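Local coordinates for putative ABC transporter, ATP-binding protein ComA (PDB 3K8U), which is a putative ATP-binding ABC transporter protein, represented here by its peptidase domain, a member of the C39 peptidase family with a papain-like (clan CA) fold, at residues T14-P19 / S42-Q47; H96-Y101 / I110-P115. One frame throughout, in Å; residues are numbered along the deposited sequence.

Contact 1: T14-P19 / S42-Q47; sequences TRDCGP and SKTNKQ
Arg15 and Pro19 lean on Asn45, Lys46 and Thr44 in a partly buried contact between the start of helix 17-28 and the loop that leads from helix 35-41 toward helix 51-60. No direct hydrogen bond joins the two segments. They meet by van der Waals contact and through one water. The Arg15 side chain lies over the loop backbone. Its CD rests 3.4 Å from Asn45 O. Arg15 CG sits between the backbone N and the carbonyl carbon (chi1 75°), and the chain bends again at chi3. One face of the guanidinium then sits over Lys46 CA, with that carbon 3.8 Å from Arg15 CZ. At the guanidinium edge, in its plane, NH1 of Arg15 donates to a water at 2.9 Å. The same water donates to Thr44 O at 2.8 Å and so bridges the two segments.

Helix 17-28 belongs to the helical part of this papain-like C39 peptidase domain. Asp16 stands at its N-cap position but makes no capping bond with its side chain. Its carboxylate turns instead to a salt bridge with Arg39 of helix 35-41. That helix ends in a Schellman motif, with Lys43 at positive phi.

Thr44 splits its two branches between the two ends of the contact. Its methyl CG2, anti to the backbone N, touches Arg15 O at 3.3 Å. The hydroxyl branch meets Pro19 tip to tip, with Thr44 OG1 3.5 Å from Pro19 CG. This hydroxyl lies 2.7 Å from Ser42 OG and also has Thr49 OG1 as a hydrogen-bond partner. Pro19 packs further on Ile35 and Leu38 of helix 35-41.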
loop_
_atom_site.group_PDB
_atom_site.type_symbol
_atom_site.label_atom_id
_atom_site.label_comp_id
_atom_site.label_asym_id
_atom_site.label_seq_id
_atom_site.Cartn_x
_atom_site.Cartn_y
_atom_site.Cartn_z
ATOM N N THR A 14 10.860 -1.520 11.427
ATOM C CA THR A 14 11.141 -0.737 10.221
ATOM C C THR A 14 11.044 -1.496 8.898
ATOM O O THR A 14 10.801 -0.896 7.852
ATOM C CB THR A 14 12.524 -0.038 10.310
ATOM O OG1 THR A 14 13.553 -1.019 10.489
ATOM C CG2 THR A 14 12.550 0.933 11.484
ATOM N N ARG A 15 11.191 -2.816 8.949
ATOM C CA ARG A 15 11.131 -3.647 7.747
ATOM C C ARG A 15 9.711 -4.078 7.366
ATOM O O ARG A 15 9.514 -4.678 6.314
ATOM C CB ARG A 15 11.969 -4.914 7.956
ATOM C CG ARG A 15 11.296 -5.948 8.879
ATOM C CD ARG A 15 12.150 -7.193 9.083
ATOM N NE ARG A 15 13.353 -6.915 9.862
ATOM C CZ ARG A 15 14.337 -7.787 10.066
ATOM N NH1 ARG A 15 14.273 -9.007 9.548
ATOM N NH2 ARG A 15 15.392 -7.437 10.788
ATOM N N ASP A 16 8.729 -3.737 8.197
ATOM C CA ASP A 16 7.347 -4.173 7.982
ATOM C C ASP A 16 6.358 -3.321 7.197
ATOM O O ASP A 16 5.152 -3.532 7.321
ATOM C CB ASP A 16 6.711 -4.545 9.328
ATOM C CG ASP A 16 7.319 -5.792 9.944
ATOM O OD1 ASP A 16 7.820 -6.653 9.194
ATOM O OD2 ASP A 16 7.276 -5.918 11.184
ATOM N N CYS A 17 6.830 -2.401 6.361
ATOM C CA CYS A 17 5.888 -1.576 5.605
ATOM C C CYS A 17 5.041 -2.407 4.637
ATOM O O CYS A 17 3.846 -2.150 4.481
ATOM C CB CYS A 17 6.603 -0.457 4.847
ATOM S SG CYS A 17 5.458 0.838 4.323
ATOM N N GLY A 18 5.664 -3.401 4.003
ATOM C CA GLY A 18 4.960 -4.270 3.069
ATOM C C GLY A 18 3.858 -5.046 3.767
ATOM O O GLY A 18 2.704 -5.046 3.319
ATOM N N PRO A 19 4.198 -5.784 4.834
ATOM C CA PRO A 19 3.199 -6.553 5.578
ATOM C C PRO A 19 2.071 -5.637 6.061
ATOM O O PRO A 19 0.901 -6.014 6.024
ATOM C CB PRO A 19 4.010 -7.098 6.753
ATOM C CG PRO A 19 5.334 -7.351 6.142
ATOM C CD PRO A 19 5.562 -6.125 5.280
ATOM N N SER A 42 5.105 -12.994 2.839
ATOM C CA SER A 42 5.658 -12.127 1.798
ATOM C C SER A 42 7.176 -12.225 1.656
ATOM O O SER A 42 7.773 -11.492 0.867
ATOM C CB SER A 42 5.256 -10.673 2.061
ATOM O OG SER A 42 5.770 -10.222 3.300
ATOM N N LYS A 43 7.795 -13.116 2.432
ATOM C CA LYS A 43 9.246 -13.315 2.406
ATOM C C LYS A 43 10.013 -12.031 2.743
ATOM O O LYS A 43 11.099 -11.775 2.212
ATOM C CB LYS A 43 9.687 -13.870 1.042
ATOM C CG LYS A 43 9.144 -15.265 0.742
ATOM C CD LYS A 43 9.567 -15.747 -0.640
ATOM C CE LYS A 43 9.180 -17.206 -0.866
ATOM N NZ LYS A 43 7.715 -17.444 -0.712
ATOM N N THR A 44 9.437 -11.233 3.637
ATOM C CA THR A 44 10.038 -9.974 4.069
ATOM C C THR A 44 11.334 -10.203 4.842
ATOM O O THR A 44 11.378 -11.017 5.762
ATOM C CB THR A 44 9.058 -9.185 4.965
ATOM O OG1 THR A 44 7.875 -8.878 4.221
ATOM C CG2 THR A 44 9.687 -7.894 5.464
ATOM N N ASN A 45 12.390 -9.496 4.449
ATOM C CA ASN A 45 13.683 -9.609 5.118
ATOM C C ASN A 45 14.091 -8.271 5.735
ATOM O O ASN A 45 13.264 -7.364 5.858
ATOM C CB ASN A 45 14.762 -10.124 4.149
ATOM C CG ASN A 45 14.905 -9.265 2.900
ATOM O OD1 ASN A 45 14.726 -8.047 2.936
ATOM N ND2 ASN A 45 15.248 -9.903 1.786
ATOM N N LYS A 46 15.361 -8.156 6.120
ATOM C CA LYS A 46 15.892 -6.933 6.726
ATOM C C LYS A 46 15.655 -5.696 5.856
ATOM O O LYS A 46 15.309 -4.627 6.365
ATOM C CB LYS A 46 17.392 -7.089 7.003
ATOM C CG LYS A 46 18.061 -5.835 7.558
ATOM C CD LYS A 46 19.574 -5.991 7.626
ATOM C CE LYS A 46 20.256 -4.671 7.966
ATOM N NZ LYS A 46 19.860 -4.145 9.304
ATOM N N GLN A 47 15.845 -5.848 4.546
ATOM C CA GLN A 47 15.654 -4.750 3.599
ATOM C C GLN A 47 14.182 -4.394 3.374
ATOM O O GLN A 47 13.872 -3.321 2.853
ATOM C CB GLN A 47 16.312 -5.085 2.259
ATOM C CG GLN A 47 17.822 -5.234 2.326
ATOM C CD GLN A 47 18.433 -5.546 0.975
ATOM O OE1 GLN A 47 18.617 -4.657 0.143
ATOM N NE2 GLN A 47 18.746 -6.817 0.746
HETATM O O HOH W 1 12.083 -10.626 8.472
#

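Contact 2: H96-Y101 / I110-P115; sequences HYYVVY and IGDPDP
Strands 96-101 and 110-112 run antiparallel, their axes 4.4 Å apart at closest approach and their directions 150° apart. Val99 and Gly111 form a hydrogen-bonded pair. Val99 N donates to Gly111 O at 2.9 Å, and Gly111 N donates back to Val99 O at 2.7 Å. Val100 and Ile110 make the next, non-hydrogen-bonded pair. The strands are the two arms of a beta hairpin.

Where the strand pairing ends, His96 reaches across to Asp112. NE2 of His96 donates to Asp112 OD1 at 2.7 Å with an N-H...O angle of 161°. The acceptor lies in the imidazole plane, but the bond meets the carboxylate from above its plane. The two flat groups stand 82° apart. Asp114 N reaches the same oxygen from the opposite face of the carboxylate and closes an Asx turn. Two donors thus grip OD1 and would limit rotation of the carboxylate. The other oxygen, OD2, accepts a hydrogen bond from a water that also donates to Tyr98 OH. The Tyr98 hydroxyl is also hydrogen-bonded to Glu130.

Tyr98 touches both Asp112 and Ile110. Its CE1 is 3.5 Å from Asp112 CG, an oblique approach, while Ile110 CD1 makes a CH-pi contact 3.9 Å above the ring centre. Tyr101 brings its CE2 3.4 Å from Gly111 CA, where no side chain intervenes. Pro113 CD lies 3.3 Å from Tyr97 O, a buried carbonyl with no hydrogen-bond partner in the model.

Strand 84-90 bonds to the other edge of strand 93-104, and Thr120 of strand 120-123 pairs with Ile110. Helix 17-28 packs on the His96 end of the hairpin, where Cys17 meets both His96 and Pro113.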
loop_
_atom_site.group_PDB
_atom_site.type_symbol
_atom_site.label_atom_id
_atom_site.label_comp_id
_atom_site.label_asym_id
_atom_site.label_seq_id
_atom_site.Cartn_x
_atom_site.Cartn_y
_atom_site.Cartn_z
ATOM N N HIS A 96 9.307 1.340 0.669
ATOM C CA HIS A 96 8.217 1.888 1.462
ATOM C C HIS A 96 6.970 1.909 0.584
ATOM O O HIS A 96 7.064 2.084 -0.631
ATOM C CB HIS A 96 8.544 3.302 1.953
ATOM C CG HIS A 96 7.723 3.723 3.131
ATOM N ND1 HIS A 96 8.019 3.331 4.420
ATOM C CD2 HIS A 96 6.594 4.465 3.214
ATOM C CE1 HIS A 96 7.105 3.810 5.245
ATOM N NE2 HIS A 96 6.230 4.501 4.539
ATOM N N TYR A 97 5.805 1.712 1.197
ATOM C CA TYR A 97 4.546 1.698 0.458
ATOM C C TYR A 97 3.472 2.446 1.225
ATOM O O TYR A 97 3.561 2.593 2.442
ATOM C CB TYR A 97 4.045 0.255 0.262
ATOM C CG TYR A 97 5.002 -0.663 -0.465
ATOM C CD1 TYR A 97 4.890 -0.872 -1.837
ATOM C CD2 TYR A 97 6.029 -1.314 0.222
ATOM C CE1 TYR A 97 5.783 -1.703 -2.512
ATOM C CE2 TYR A 97 6.922 -2.143 -0.440
ATOM C CZ TYR A 97 6.796 -2.331 -1.803
ATOM O OH TYR A 97 7.692 -3.142 -2.460
ATOM N N TYR A 98 2.453 2.898 0.501
ATOM C CA TYR A 98 1.304 3.576 1.100
ATOM C C TYR A 98 0.068 2.851 0.609
ATOM O O TYR A 98 0.101 2.130 -0.394
ATOM C CB TYR A 98 1.113 5.002 0.568
ATOM C CG TYR A 98 2.126 6.059 0.921
ATOM C CD1 TYR A 98 2.963 5.938 2.027
ATOM C CD2 TYR A 98 2.215 7.218 0.147
ATOM C CE1 TYR A 98 3.865 6.951 2.356
ATOM C CE2 TYR A 98 3.107 8.231 0.462
ATOM C CZ TYR A 98 3.927 8.097 1.564
ATOM O OH TYR A 98 4.801 9.113 1.865
ATOM N N VAL A 99 -1.027 3.060 1.326
ATOM C CA VAL A 99 -2.316 2.551 0.903
ATOM C C VAL A 99 -2.963 3.841 0.387
ATOM O O VAL A 99 -2.734 4.913 0.954
ATOM C CB VAL A 99 -3.159 2.024 2.082
ATOM C CG1 VAL A 99 -4.552 1.655 1.592
ATOM C CG2 VAL A 99 -2.486 0.809 2.718
ATOM N N VAL A 100 -3.666 3.776 -0.741
ATOM C CA VAL A 100 -4.340 4.964 -1.252
ATOM C C VAL A 100 -5.835 4.715 -1.082
ATOM O O VAL A 100 -6.375 3.748 -1.617
ATOM C CB VAL A 100 -3.989 5.263 -2.734
ATOM C CG1 VAL A 100 -4.727 6.516 -3.198
ATOM C CG2 VAL A 100 -2.494 5.479 -2.878
ATOM N N TYR A 101 -6.482 5.575 -0.300
ATOM C CA TYR A 101 -7.907 5.443 0.003
ATOM C C TYR A 101 -8.838 6.262 -0.872
ATOM O O TYR A 101 -10.007 5.914 -1.033
ATOM C CB TYR A 101 -8.160 5.823 1.459
ATOM C CG TYR A 101 -7.396 4.989 2.450
ATOM C CD1 TYR A 101 -7.785 3.681 2.739
ATOM C CD2 TYR A 101 -6.282 5.509 3.103
ATOM C CE1 TYR A 101 -7.076 2.911 3.656
ATOM C CE2 TYR A 101 -5.570 4.752 4.015
ATOM C CZ TYR A 101 -5.968 3.459 4.288
ATOM O OH TYR A 101 -5.238 2.714 5.181
ATOM N N ILE A 110 -4.044 9.129 1.901
ATOM C CA ILE A 110 -3.156 7.972 1.944
ATOM C C ILE A 110 -2.969 7.387 3.336
ATOM O O ILE A 110 -3.233 8.043 4.344
ATOM C CB ILE A 110 -1.768 8.296 1.327
ATOM C CG1 ILE A 110 -1.063 9.404 2.113
ATOM C CG2 ILE A 110 -1.923 8.714 -0.149
ATOM C CD1 ILE A 110 0.045 8.910 3.018
ATOM N N GLY A 111 -2.520 6.137 3.369
ATOM C CA GLY A 111 -2.270 5.455 4.623
ATOM C C GLY A 111 -0.814 5.050 4.648
ATOM O O GLY A 111 -0.377 4.209 3.862
ATOM N N ASP A 112 -0.042 5.722 5.490
ATOM C CA ASP A 112 1.378 5.436 5.623
ATOM C C ASP A 112 1.580 4.625 6.907
ATOM O O ASP A 112 1.342 5.131 7.996
ATOM C CB ASP A 112 2.159 6.762 5.690
ATOM C CG ASP A 112 3.662 6.568 5.829
ATOM O OD1 ASP A 112 4.133 5.420 5.951
ATOM O OD2 ASP A 112 4.386 7.582 5.827
ATOM N N PRO A 113 2.037 3.363 6.788
ATOM C CA PRO A 113 2.275 2.483 7.943
ATOM C C PRO A 113 3.169 3.100 9.028
ATOM O O PRO A 113 3.137 2.658 10.177
ATOM C CB PRO A 113 2.917 1.255 7.304
ATOM C CG PRO A 113 2.233 1.201 5.958
ATOM C CD PRO A 113 2.304 2.646 5.527
ATOM N N ASP A 114 3.980 4.092 8.657
ATOM C CA ASP A 114 4.843 4.806 9.610
ATOM C C ASP A 114 3.872 5.258 10.712
ATOM O O ASP A 114 2.943 6.017 10.448
ATOM C CB ASP A 114 5.467 6.021 8.900
ATOM C CG ASP A 114 6.329 6.891 9.813
ATOM O OD1 ASP A 114 6.120 6.929 11.046
ATOM O OD2 ASP A 114 7.201 7.593 9.268
ATOM N N PRO A 115 4.072 4.780 11.958
ATOM C CA PRO A 115 3.187 5.145 13.071
ATOM C C PRO A 115 3.108 6.621 13.446
ATOM O O PRO A 115 2.185 7.024 14.153
ATOM C CB PRO A 115 3.679 4.254 14.216
ATOM C CG PRO A 115 5.120 4.040 13.901
ATOM C CD PRO A 115 5.109 3.833 12.398
HETATM O O HOH W 2 4.320 9.980 4.434
#

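In the fold
Contact 2 lies in the core, and all its touching residues are buried. Contact 1 is nearer the surface, with its centre about 13 Å from the centre of the chain against about 6 Å for contact 2. They hold different elements: contact 1 joins a helix start to a loop, contact 2 two arms of a hairpin. Direct backbone and carboxylate bonds dominate contact 2, whereas contact 1 relies on van der Waals contact and a water bridge. Cys17 brings them together. Its SG lies 3.5 Å from His96 CE1. The grouping of Cys17, His96 and Asp112 is consistent with the Cys-His-Asp site of C39 peptidases.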